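Local coordinates for transcriptional regulator, LacI family protein (Rhodococcus jostii, PDB 3K9C) that probably binds regulatory DNA and controls transcription as a regulator of the LacI family, at residues A37-Y42 with M243-V248; D43-A48 with M63-E68; L116-L121 with L148-R153; R224-R227 with Q232-T235. All coordinates share one frame; numbering follows the deposited sequence.

Contact 1 of 4, residues A37-Y42 with M243-V248; sequences ATRRGY and MAEAAV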
loop_
_atom_site.group_PDB
_atom_site.type_symbol
_atom_site.label_atom_id
_atom_site.label_comp_id
_atom_site.label_asym_id
_atom_site.label_seq_id
_atom_site.Cartn_x
_atom_site.Cartn_y
_atom_site.Cartn_z
ATOM N N ALA B 37 17.068 -0.100 13.177
ATOM C CA ALA B 37 18.359 0.256 12.610
ATOM C C ALA B 37 18.930 1.496 13.291
ATOM O O ALA B 37 20.092 1.512 13.704
ATOM C CB ALA B 37 18.210 0.510 11.114
ATOM N N THR B 38 18.106 2.536 13.391
ATOM C CA THR B 38 18.513 3.789 14.014
ATOM C C THR B 38 18.918 3.590 15.472
ATOM O O THR B 38 19.894 4.170 15.938
ATOM C CB THR B 38 17.380 4.819 13.962
ATOM O OG1 THR B 38 17.128 5.176 12.599
ATOM C CG2 THR B 38 17.751 6.070 14.748
ATOM N N ARG B 39 18.167 2.768 16.191
ATOM C CA ARG B 39 18.485 2.518 17.588
ATOM C C ARG B 39 19.863 1.883 17.724
ATOM O O ARG B 39 20.493 1.982 18.778
ATOM C CB ARG B 39 17.407 1.623 18.235
ATOM C CG ARG B 39 16.047 2.322 18.404
ATOM C CD ARG B 39 15.161 1.616 19.421
ATOM N NE ARG B 39 14.679 0.320 18.946
ATOM C CZ ARG B 39 13.674 0.164 18.090
ATOM N NH1 ARG B 39 13.036 1.225 17.610
ATOM N NH2 ARG B 39 13.302 -1.055 17.718
ATOM N N ARG B 40 20.337 1.240 16.660
ATOM C CA ARG B 40 21.642 0.590 16.692
ATOM C C ARG B 40 22.724 1.414 15.992
ATOM O O ARG B 40 23.865 0.974 15.882
ATOM C CB ARG B 40 21.569 -0.795 16.044
ATOM C CG ARG B 40 20.422 -1.654 16.539
ATOM C CD ARG B 40 20.593 -2.059 17.989
ATOM N NE ARG B 40 21.114 -3.418 18.116
ATOM C CZ ARG B 40 22.369 -3.772 17.848
ATOM N NH1 ARG B 40 23.239 -2.861 17.437
ATOM N NH2 ARG B 40 22.751 -5.038 17.985
ATOM N N GLY B 41 22.359 2.599 15.512
ATOM C CA GLY B 41 23.327 3.453 14.841
ATOM C C GLY B 41 23.575 3.118 13.379
ATOM O O GLY B 41 24.656 3.377 12.851
ATOM N N TYR B 42 22.573 2.543 12.720
ATOM C CA TYR B 42 22.694 2.178 11.314
ATOM C C TYR B 42 21.674 2.876 10.432
ATOM O O TYR B 42 20.560 3.170 10.861
ATOM C CB TYR B 42 22.522 0.671 11.144
ATOM C CG TYR B 42 23.774 -0.120 11.365
ATOM C CD1 TYR B 42 24.509 -0.603 10.283
ATOM C CD2 TYR B 42 24.233 -0.394 12.655
ATOM C CE1 TYR B 42 25.667 -1.344 10.476
ATOM C CE2 TYR B 42 25.399 -1.133 12.858
ATOM C CZ TYR B 42 26.105 -1.605 11.763
ATOM O OH TYR B 42 27.239 -2.357 11.951
HETATM N N MSE B 243 9.899 -8.620 14.840
HETATM C CA MSE B 243 10.499 -9.282 13.697
HETATM C C MSE B 243 11.562 -8.364 13.076
HETATM O O MSE B 243 12.635 -8.820 12.690
HETATM C CB MSE B 243 9.425 -9.632 12.668
HETATM C CG MSE B 243 9.887 -10.633 11.625
HETATM SE SE MSE B 243 8.392 -11.214 10.524
HETATM C CE MSE B 243 7.659 -12.479 11.783
ATOM N N ALA B 244 11.265 -7.069 12.999
ATOM C CA ALA B 244 12.203 -6.098 12.436
ATOM C C ALA B 244 13.466 -5.983 13.293
ATOM O O ALA B 244 14.580 -5.956 12.768
ATOM C CB ALA B 244 11.538 -4.735 12.314
ATOM N N GLU B 245 13.292 -5.908 14.613
ATOM C CA GLU B 245 14.430 -5.795 15.524
ATOM C C GLU B 245 15.307 -7.036 15.438
ATOM O O GLU B 245 16.532 -6.940 15.468
ATOM C CB GLU B 245 13.960 -5.622 16.976
ATOM C CG GLU B 245 13.093 -4.412 17.232
ATOM C CD GLU B 245 13.029 -4.052 18.711
ATOM O OE1 GLU B 245 14.078 -3.657 19.268
ATOM O OE2 GLU B 245 11.939 -4.161 19.317
ATOM N N ALA B 246 14.671 -8.199 15.341
ATOM C CA ALA B 246 15.380 -9.469 15.255
ATOM C C ALA B 246 16.158 -9.575 13.946
ATOM O O ALA B 246 17.284 -10.085 13.917
ATOM C CB ALA B 246 14.402 -10.615 15.375
ATOM N N ALA B 247 15.562 -9.092 12.859
ATOM C CA ALA B 247 16.223 -9.134 11.567
ATOM C C ALA B 247 17.470 -8.244 11.594
ATOM O O ALA B 247 18.536 -8.643 11.110
ATOM C CB ALA B 247 15.259 -8.677 10.472
ATOM N N VAL B 248 17.333 -7.042 12.156
ATOM C CA VAL B 248 18.461 -6.115 12.250
ATOM C C VAL B 248 19.577 -6.694 13.135
ATOM O O VAL B 248 20.748 -6.630 12.761
ATOM C CB VAL B 248 18.027 -4.723 12.812
ATOM C CG1 VAL B 248 19.254 -3.906 13.213
ATOM C CG2 VAL B 248 17.253 -3.955 11.754
#

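Contact 2 of 4, residues D43-A48 with M63-E68; sequences DVMLSA and MRERCE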
loop_
_atom_site.group_PDB
_atom_site.type_symbol
_atom_site.label_atom_id
_atom_site.label_comp_id
_atom_site.label_asym_id
_atom_site.label_seq_id
_atom_site.Cartn_x
_atom_site.Cartn_y
_atom_site.Cartn_z
ATOM N N ASP B 43 22.067 3.142 9.194
ATOM C CA ASP B 43 21.154 3.751 8.253
ATOM C C ASP B 43 20.635 2.616 7.382
ATOM O O ASP B 43 21.205 1.526 7.348
ATOM C CB ASP B 43 21.853 4.799 7.390
ATOM C CG ASP B 43 22.017 6.125 8.106
ATOM O OD1 ASP B 43 21.036 6.605 8.709
ATOM O OD2 ASP B 43 23.126 6.694 8.061
ATOM N N VAL B 44 19.547 2.867 6.675
ATOM C CA VAL B 44 18.987 1.835 5.837
ATOM C C VAL B 44 18.876 2.299 4.410
ATOM O O VAL B 44 18.480 3.434 4.139
ATOM C CB VAL B 44 17.589 1.407 6.336
ATOM C CG1 VAL B 44 16.908 0.529 5.292
ATOM C CG2 VAL B 44 17.721 0.640 7.648
HETATM N N MSE B 45 19.246 1.413 3.498
HETATM C CA MSE B 45 19.137 1.709 2.084
HETATM C C MSE B 45 18.108 0.731 1.519
HETATM O O MSE B 45 18.316 -0.476 1.542
HETATM C CB MSE B 45 20.480 1.516 1.386
HETATM C CG MSE B 45 20.609 2.349 0.136
HETATM SE SE MSE B 45 21.632 1.414 -1.207
HETATM C CE MSE B 45 20.236 1.198 -2.544
ATOM N N LEU B 46 16.988 1.261 1.051
ATOM C CA LEU B 46 15.936 0.440 0.473
ATOM C C LEU B 46 16.199 0.267 -1.009
ATOM O O LEU B 46 16.772 1.143 -1.651
ATOM C CB LEU B 46 14.583 1.129 0.605
ATOM C CG LEU B 46 14.092 1.592 1.966
ATOM C CD1 LEU B 46 12.869 2.484 1.771
ATOM C CD2 LEU B 46 13.779 0.387 2.816
ATOM N N SER B 47 15.776 -0.874 -1.537
ATOM C CA SER B 47 15.870 -1.175 -2.959
ATOM C C SER B 47 14.548 -1.884 -3.167
ATOM O O SER B 47 14.317 -2.959 -2.599
ATOM C CB SER B 47 17.029 -2.114 -3.267
ATOM O OG SER B 47 17.122 -2.317 -4.669
ATOM N N ALA B 48 13.676 -1.288 -3.971
ATOM C CA ALA B 48 12.351 -1.850 -4.172
ATOM C C ALA B 48 12.161 -2.827 -5.320
ATOM O O ALA B 48 12.781 -2.708 -6.378
ATOM C CB ALA B 48 11.338 -0.716 -4.303
HETATM N N MSE B 63 24.141 -3.868 -4.331
HETATM C CA MSE B 63 25.548 -4.222 -4.454
HETATM C C MSE B 63 26.401 -3.041 -4.892
HETATM O O MSE B 63 27.596 -2.982 -4.597
HETATM C CB MSE B 63 25.699 -5.392 -5.426
HETATM C CG MSE B 63 24.943 -6.627 -4.996
HETATM SE SE MSE B 63 25.651 -7.354 -3.346
HETATM C CE MSE B 63 24.593 -6.331 -2.074
ATOM N N ARG B 64 25.785 -2.094 -5.586
ATOM C CA ARG B 64 26.511 -0.918 -6.025
ATOM C C ARG B 64 26.613 0.065 -4.867
ATOM O O ARG B 64 26.978 1.219 -5.046
ATOM C CB ARG B 64 25.812 -0.265 -7.218
ATOM C CG ARG B 64 25.938 -1.064 -8.507
ATOM C CD ARG B 64 25.575 -0.207 -9.709
ATOM N NE ARG B 64 24.139 0.029 -9.811
ATOM C CZ ARG B 64 23.266 -0.864 -10.270
ATOM N NH1 ARG B 64 23.682 -2.059 -10.675
ATOM N NH2 ARG B 64 21.974 -0.567 -10.318
ATOM N N GLU B 65 26.289 -0.405 -3.671
ATOM C CA GLU B 65 26.355 0.444 -2.496
ATOM C C GLU B 65 27.187 -0.196 -1.388
ATOM O O GLU B 65 27.565 -1.366 -1.477
ATOM C CB GLU B 65 24.944 0.735 -2.005
ATOM C CG GLU B 65 24.063 1.390 -3.056
ATOM C CD GLU B 65 24.409 2.846 -3.302
ATOM O OE1 GLU B 65 24.756 3.553 -2.330
ATOM O OE2 GLU B 65 24.317 3.285 -4.469
ATOM N N ARG B 66 27.465 0.570 -0.339
ATOM C CA ARG B 66 28.273 0.062 0.763
ATOM C C ARG B 66 27.462 -0.604 1.873
ATOM O O ARG B 66 27.611 -0.273 3.052
ATOM C CB ARG B 66 29.128 1.193 1.337
ATOM C CG ARG B 66 30.009 1.871 0.291
ATOM C CD ARG B 66 30.902 0.861 -0.432
ATOM N NE ARG B 66 31.698 1.477 -1.493
ATOM C CZ ARG B 66 32.619 2.418 -1.295
ATOM N NH1 ARG B 66 32.872 2.863 -0.069
ATOM N NH2 ARG B 66 33.290 2.916 -2.328
ATOM N N CYS B 67 26.611 -1.550 1.491
ATOM C CA CYS B 67 25.787 -2.280 2.449
ATOM C C CYS B 67 26.627 -3.345 3.147
ATOM O O CYS B 67 27.288 -4.151 2.486
ATOM C CB CYS B 67 24.610 -2.958 1.738
ATOM S SG CYS B 67 23.530 -1.834 0.827
ATOM N N GLU B 68 26.592 -3.348 4.478
ATOM C CA GLU B 68 27.344 -4.319 5.272
ATOM C C GLU B 68 26.550 -5.602 5.451
ATOM O O GLU B 68 27.020 -6.569 6.053
ATOM C CB GLU B 68 27.679 -3.734 6.641
ATOM C CG GLU B 68 28.745 -2.662 6.602
ATOM C CD GLU B 68 28.960 -2.021 7.954
ATOM O OE1 GLU B 68 29.082 -2.769 8.950
ATOM O OE2 GLU B 68 29.009 -0.774 8.015
#

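Contact 3 of 4, residues L116-L121 with L148-R153; sequences LAVDHL and LAAMDR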
loop_
_atom_site.group_PDB
_atom_site.type_symbol
_atom_site.label_atom_id
_atom_site.label_comp_id
_atom_site.label_asym_id
_atom_site.label_seq_id
_atom_site.Cartn_x
_atom_site.Cartn_y
_atom_site.Cartn_z
ATOM N N LEU B 116 -3.707 -21.293 15.183
ATOM C CA LEU B 116 -4.422 -20.378 16.086
ATOM C C LEU B 116 -5.735 -19.947 15.436
ATOM O O LEU B 116 -6.779 -19.899 16.086
ATOM C CB LEU B 116 -3.579 -19.127 16.381
ATOM C CG LEU B 116 -2.311 -19.298 17.221
ATOM C CD1 LEU B 116 -1.543 -17.984 17.255
ATOM C CD2 LEU B 116 -2.682 -19.755 18.636
ATOM N N ALA B 117 -5.663 -19.615 14.148
ATOM C CA ALA B 117 -6.842 -19.202 13.389
ATOM C C ALA B 117 -7.881 -20.323 13.424
ATOM O O ALA B 117 -9.046 -20.083 13.718
ATOM C CB ALA B 117 -6.447 -18.881 11.931
ATOM N N VAL B 118 -7.455 -21.550 13.122
ATOM C CA VAL B 118 -8.368 -22.695 13.135
ATOM C C VAL B 118 -8.918 -22.978 14.530
ATOM O O VAL B 118 -10.117 -23.183 14.689
ATOM C CB VAL B 118 -7.695 -23.987 12.597
ATOM C CG1 VAL B 118 -8.591 -25.204 12.885
ATOM C CG2 VAL B 118 -7.469 -23.869 11.087
ATOM N N ASP B 119 -8.051 -22.986 15.540
ATOM C CA ASP B 119 -8.516 -23.234 16.906
ATOM C C ASP B 119 -9.587 -22.211 17.286
ATOM O O ASP B 119 -10.621 -22.559 17.858
ATOM C CB ASP B 119 -7.358 -23.156 17.902
ATOM C CG ASP B 119 -6.362 -24.288 17.732
ATOM O OD1 ASP B 119 -6.702 -25.299 17.086
ATOM O OD2 ASP B 119 -5.234 -24.170 18.258
ATOM N N HIS B 120 -9.336 -20.948 16.951
ATOM C CA HIS B 120 -10.280 -19.878 17.244
ATOM C C HIS B 120 -11.637 -20.146 16.601
ATOM O O HIS B 120 -12.677 -19.995 17.245
ATOM C CB HIS B 120 -9.717 -18.536 16.747
ATOM C CG HIS B 120 -10.705 -17.413 16.776
ATOM N ND1 HIS B 120 -11.279 -16.958 17.942
ATOM C CD2 HIS B 120 -11.221 -16.658 15.781
ATOM C CE1 HIS B 120 -12.110 -15.970 17.662
ATOM N NE2 HIS B 120 -12.095 -15.769 16.357
ATOM N N LEU B 121 -11.626 -20.544 15.329
ATOM C CA LEU B 121 -12.865 -20.818 14.602
ATOM C C LEU B 121 -13.610 -22.069 15.078
ATOM O O LEU B 121 -14.833 -22.063 15.181
ATOM C CB LEU B 121 -12.588 -20.922 13.100
ATOM C CG LEU B 121 -12.192 -19.601 12.430
ATOM C CD1 LEU B 121 -11.667 -19.881 11.025
ATOM C CD2 LEU B 121 -13.391 -18.645 12.406
ATOM N N LEU B 148 -4.475 -27.746 7.093
ATOM C CA LEU B 148 -4.980 -29.104 6.953
ATOM C C LEU B 148 -4.696 -29.925 8.216
ATOM O O LEU B 148 -5.526 -30.718 8.651
ATOM C CB LEU B 148 -4.340 -29.764 5.724
ATOM C CG LEU B 148 -4.786 -29.163 4.386
ATOM C CD1 LEU B 148 -3.941 -29.703 3.234
ATOM C CD2 LEU B 148 -6.251 -29.484 4.175
ATOM N N ALA B 149 -3.525 -29.721 8.806
ATOM C CA ALA B 149 -3.161 -30.449 10.016
ATOM C C ALA B 149 -4.093 -30.072 11.153
ATOM O O ALA B 149 -4.615 -30.940 11.854
ATOM C CB ALA B 149 -1.722 -30.146 10.402
ATOM N N ALA B 150 -4.303 -28.773 11.340
ATOM C CA ALA B 150 -5.172 -28.308 12.407
ATOM C C ALA B 150 -6.599 -28.807 12.205
ATOM O O ALA B 150 -7.265 -29.178 13.163
ATOM C CB ALA B 150 -5.151 -26.784 12.482
HETATM N N MSE B 151 -7.085 -28.808 10.968
HETATM C CA MSE B 151 -8.447 -29.282 10.741
HETATM C C MSE B 151 -8.551 -30.768 11.108
HETATM O O MSE B 151 -9.545 -31.216 11.686
HETATM C CB MSE B 151 -8.865 -29.063 9.278
HETATM C CG MSE B 151 -9.142 -27.607 8.889
HETATM SE SE MSE B 151 -10.644 -26.876 9.884
HETATM C CE MSE B 151 -12.121 -27.611 8.828
ATOM N N ASP B 152 -7.506 -31.517 10.783
ATOM C CA ASP B 152 -7.466 -32.943 11.059
ATOM C C ASP B 152 -7.445 -33.205 12.566
ATOM O O ASP B 152 -8.067 -34.153 13.047
ATOM C CB ASP B 152 -6.239 -33.563 10.380
ATOM C CG ASP B 152 -6.243 -35.083 10.426
ATOM O OD1 ASP B 152 -7.335 -35.695 10.379
ATOM O OD2 ASP B 152 -5.142 -35.663 10.487
ATOM N N ARG B 153 -6.747 -32.347 13.307
ATOM C CA ARG B 153 -6.658 -32.485 14.758
ATOM C C ARG B 153 -8.031 -32.320 15.404
ATOM O O ARG B 153 -8.287 -32.870 16.475
ATOM C CB ARG B 153 -5.700 -31.441 15.340
ATOM C CG ARG B 153 -4.592 -32.033 16.202
ATOM C CD ARG B 153 -3.895 -30.972 17.045
ATOM N NE ARG B 153 -3.331 -29.890 16.240
ATOM C CZ ARG B 153 -2.386 -30.049 15.317
ATOM N NH1 ARG B 153 -1.885 -31.257 15.068
ATOM N NH2 ARG B 153 -1.935 -28.996 14.649
HETATM O O HOH W 1 -5.141 -27.817 16.837
#

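Contact 4 of 4, residues R224-R227 with Q232-T235; sequences RLAR and QMTT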
loop_
_atom_site.group_PDB
_atom_site.type_symbol
_atom_site.label_atom_id
_atom_site.label_comp_id
_atom_site.label_asym_id
_atom_site.label_seq_id
_atom_site.Cartn_x
_atom_site.Cartn_y
_atom_site.Cartn_z
ATOM N N ARG B 224 -1.999 -2.730 8.292
ATOM C CA ARG B 224 -2.868 -1.558 8.366
ATOM C C ARG B 224 -4.272 -1.823 7.841
ATOM O O ARG B 224 -5.237 -1.200 8.277
ATOM C CB ARG B 224 -2.258 -0.377 7.594
ATOM C CG ARG B 224 -2.222 -0.549 6.078
ATOM C CD ARG B 224 -1.747 0.728 5.383
ATOM N NE ARG B 224 -2.653 1.853 5.611
ATOM C CZ ARG B 224 -3.825 2.009 5.007
ATOM N NH1 ARG B 224 -4.243 1.111 4.123
ATOM N NH2 ARG B 224 -4.587 3.058 5.298
ATOM N N LEU B 225 -4.387 -2.754 6.904
ATOM C CA LEU B 225 -5.681 -3.087 6.322
ATOM C C LEU B 225 -6.637 -3.603 7.392
ATOM O O LEU B 225 -7.798 -3.222 7.430
ATOM C CB LEU B 225 -5.502 -4.166 5.247
ATOM C CG LEU B 225 -4.524 -3.875 4.106
ATOM C CD1 LEU B 225 -4.305 -5.127 3.284
ATOM C CD2 LEU B 225 -5.074 -2.751 3.244
ATOM N N ALA B 226 -6.128 -4.465 8.266
ATOM C CA ALA B 226 -6.929 -5.079 9.320
ATOM C C ALA B 226 -7.418 -4.152 10.427
ATOM O O ALA B 226 -8.494 -4.372 11.001
ATOM C CB ALA B 226 -6.148 -6.236 9.936
ATOM N N ARG B 227 -6.642 -3.118 10.732
ATOM C CA ARG B 227 -7.018 -2.212 11.806
ATOM C C ARG B 227 -7.931 -1.066 11.369
ATOM O O ARG B 227 -8.489 -0.362 12.213
ATOM C CB ARG B 227 -5.761 -1.657 12.477
ATOM C CG ARG B 227 -5.096 -0.533 11.712
ATOM C CD ARG B 227 -3.686 -0.258 12.223
ATOM N NE ARG B 227 -2.783 -1.354 11.872
ATOM C CZ ARG B 227 -1.461 -1.244 11.830
ATOM N NH1 ARG B 227 -0.890 -0.082 12.121
ATOM N NH2 ARG B 227 -0.713 -2.285 11.483
ATOM N N GLN B 232 -12.121 -3.722 10.665
ATOM C CA GLN B 232 -12.006 -4.485 11.914
ATOM C C GLN B 232 -11.848 -5.988 11.674
ATOM O O GLN B 232 -12.644 -6.801 12.139
ATOM C CB GLN B 232 -13.219 -4.215 12.816
ATOM C CG GLN B 232 -14.339 -3.403 12.161
ATOM C CD GLN B 232 -15.568 -3.266 13.049
ATOM O OE1 GLN B 232 -15.496 -2.738 14.167
ATOM N NE2 GLN B 232 -16.705 -3.743 12.554
HETATM N N MSE B 233 -10.776 -6.339 10.973
HETATM C CA MSE B 233 -10.478 -7.716 10.613
HETATM C C MSE B 233 -9.735 -8.554 11.657
HETATM O O MSE B 233 -8.678 -8.161 12.160
HETATM C CB MSE B 233 -9.675 -7.695 9.315
HETATM C CG MSE B 233 -9.480 -9.020 8.632
HETATM SE SE MSE B 233 -8.148 -8.691 7.282
HETATM C CE MSE B 233 -9.310 -7.838 5.994
ATOM N N THR B 234 -10.314 -9.705 11.990
ATOM C CA THR B 234 -9.689 -10.639 12.921
ATOM C C THR B 234 -8.522 -11.167 12.095
ATOM O O THR B 234 -8.700 -11.530 10.924
ATOM C CB THR B 234 -10.649 -11.798 13.290
ATOM O OG1 THR B 234 -11.728 -11.284 14.072
ATOM C CG2 THR B 234 -9.923 -12.884 14.074
ATOM N N THR B 235 -7.336 -11.209 12.691
ATOM C CA THR B 235 -6.150 -11.629 11.960
ATOM C C THR B 235 -5.086 -12.223 12.875
ATOM O O THR B 235 -5.247 -12.253 14.092
ATOM C CB THR B 235 -5.542 -10.411 11.219
ATOM O OG1 THR B 235 -4.513 -10.842 10.329
ATOM C CG2 THR B 235 -4.951 -9.428 12.217
#

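Contact 1 of 4, residues A37-Y42 with M243-V248
Arg39, at the end of helix 24-39, reaches across to Glu245 of helix 240-255, joining two helices that pack together in the first lobe of the periplasmic-binding-protein fold. Arg39 NH2 donates to Glu245 OE1 over 3.1 Å, with an N-H...O angle of 158°. The oxygen lies close to the guanidinium plane, but the nitrogen comes down on it from above the carboxylate, and the two flat groups stand nearly perpendicular, 86° apart. A long, flexible arginine, bent here at chi3 (-70°), can span from the helix end to the glutamate at the surface. A leucine in place of Glu245 would probably leave the Arg39 NH2 without its charged mate. Beside the salt bridge, the packing centres on the buried Val248 and Ala37, with the exposed Arg40 lending its methylenes. Val248 sends CG2 to within 4.1 Å of Ala37 N, and its CG1 meets Arg40 CG at 4.2 Å. The small Ala37 lets the backbones draw near, with its CA 6.4 Å from Val248 CA. The head of Arg40 runs on to a salt bridge with Asp249, the residue after Val248. Helix 24-39 ends in a Schellman motif at Gly41, whose positive phi a glycine adopts readily. Its two bonds are Tyr42 N to Ala37 O, 2.9 Å, and Gly41 N to Thr38 O; Ala37 O also takes Arg40 N, at 3.0 Å, from the opposite face of its carbonyl plane.

Contact 2 of 4, residues D43-A48 with M63-E68
Glu65 holds Arg66 NH2 of the second subunit in a salt bridge through OE2, while the methylene part of its side chain lies against the selenium of Met45. Met45 and Glu65 belong to a beta-alpha-beta crossover of the Rossmann-like first lobe, in which edge strand 42-49 is followed by helix 55-63 and strand 67-73. Met45, modelled as selenomethionine, leaves its strand with a chi1 of -155°, and bends further out are needed before SE arrives across the glutamate chain at about a right angle. The modelled selenium comes too near Glu65 CG to be trusted in detail, so its exact placement is doubtful, but the crossing of the two chains is plain. On another flank Met45 SE faces Cys67 SG at 4.3 Å, a soft apolar contact; Leu62 of the intervening helix touches both residues. Methionine suits this place because its long, unbranched chain can reach from the strand to both Glu65 and Cys67. Putting an alanine at Glu65 would probably leave Arg66 of the second subunit without this carboxylate and uncover part of the Met45 selenium. The dimer interface is reinforced by salt bridges from Asp43 to Arg64 of the second subunit and from Arg64 to its Asp43. Between Glu65 and Cys67 the chain makes an inverse gamma turn centred on Arg66, with a weak bond from Cys67 N to Glu65 O, 3.1 Å long.

Contact 3 of 4, residues L116-L121 with L148-R153
Val118 spreads its isopropyl group over the methyl of Ala150, joining helices 110-123 and 140-153 of the Rossmann-like second lobe of the periplasmic-binding-protein fold. CB of Val118 comes within 3.8 Å of Ala150 CB, and both valine methyls lie at similar range, so the alanine methyl rests against the branched end of the valine. The short alanine side chain suits this nearness, in which the CA atoms of Val118 and Ala150 are 6.5 Å apart. With CG1 anti to the backbone N (chi1 169°), Val118 also points that methyl at the selenium of Met151, modelled as selenomethionine, at 4.0 Å. The Met151 chain is folded at chi2 and chi3, which keeps SE beside the valine, and the same residue leans on Ala160 of strand 160-164. Neighbouring Ala117 and Leu121 face strands 188-191 and 216-218, so both helices cover the parallel sheet while touching each other. At the border of this buried patch the contact turns polar. Asp119 OD1 and Arg153 NE, 5.8 Å apart, are too far for a direct bond; a water spans them, donating to OD1 at 3.0 Å and accepting from NE at 2.8 Å in the plane of the guanidinium.

Contact 4 of 4, residues R224-R227 with Q232-T235
Ala226 and Met233 are joined first by a backbone hydrogen bond. Met233 N donates to Ala226 O over 3.0 Å with an N-H...O angle of 152°, and it lies in the carbonyl plane on a lone pair. This ties the short, weakly bonded helix 224-227 to the chain that comes back after it and runs on into strand 235-237, where the polypeptide passes from the second lobe of the periplasmic-binding-protein fold to the sheet of the first. The apolar contacts gather round the Ala226 methyl. Its CB is 3.9 Å from Met233 CB, 4.1 Å from the Met233 selenium and 4.1 Å from Thr235 CG2. A chi1 of -169° swings the selenomethionine chain of Met233 away from its own N; it runs straight as far as SE, then bends at chi3, and touches Ala197 and Leu201 of helix 194-206. Alanine suits the spot because a single methyl fills it while the main chains remain close, their CA atoms 4.6 Å apart. The polar contacts lead outward: Thr235 OG1 bonds to Asp194 and Met233 O to Arg272. Between the two segments, then, one main-chain bond and ordinary apolar packing round a methyl hold the chain together, with further bonds to neighbouring strands and loops.

Overall arrangement
Contacts 1 and 2 belong to the first lobe and contacts 3 and 4 to the second, where contact 4 lies beside a crossing between the lobes. Helix 24-39 and strand 42-49 follow each other, so contacts 1 and 2 touch directly, Ala37 CB lying 3.5 Å from Val44 CG2, with centres about 14 Å apart. Contacts 3 and 4 meet more lightly, His120 NE2 to Thr234 CG2 at 4.3 Å, and their centres are about 20 Å apart. Contacts 2 and 3 lie farthest from each other, about 41 Å between centres. Contact 1 encloses the other three along the chain, since helix 240-255 returns to the first lobe. In relatives the effector binds between the lobes.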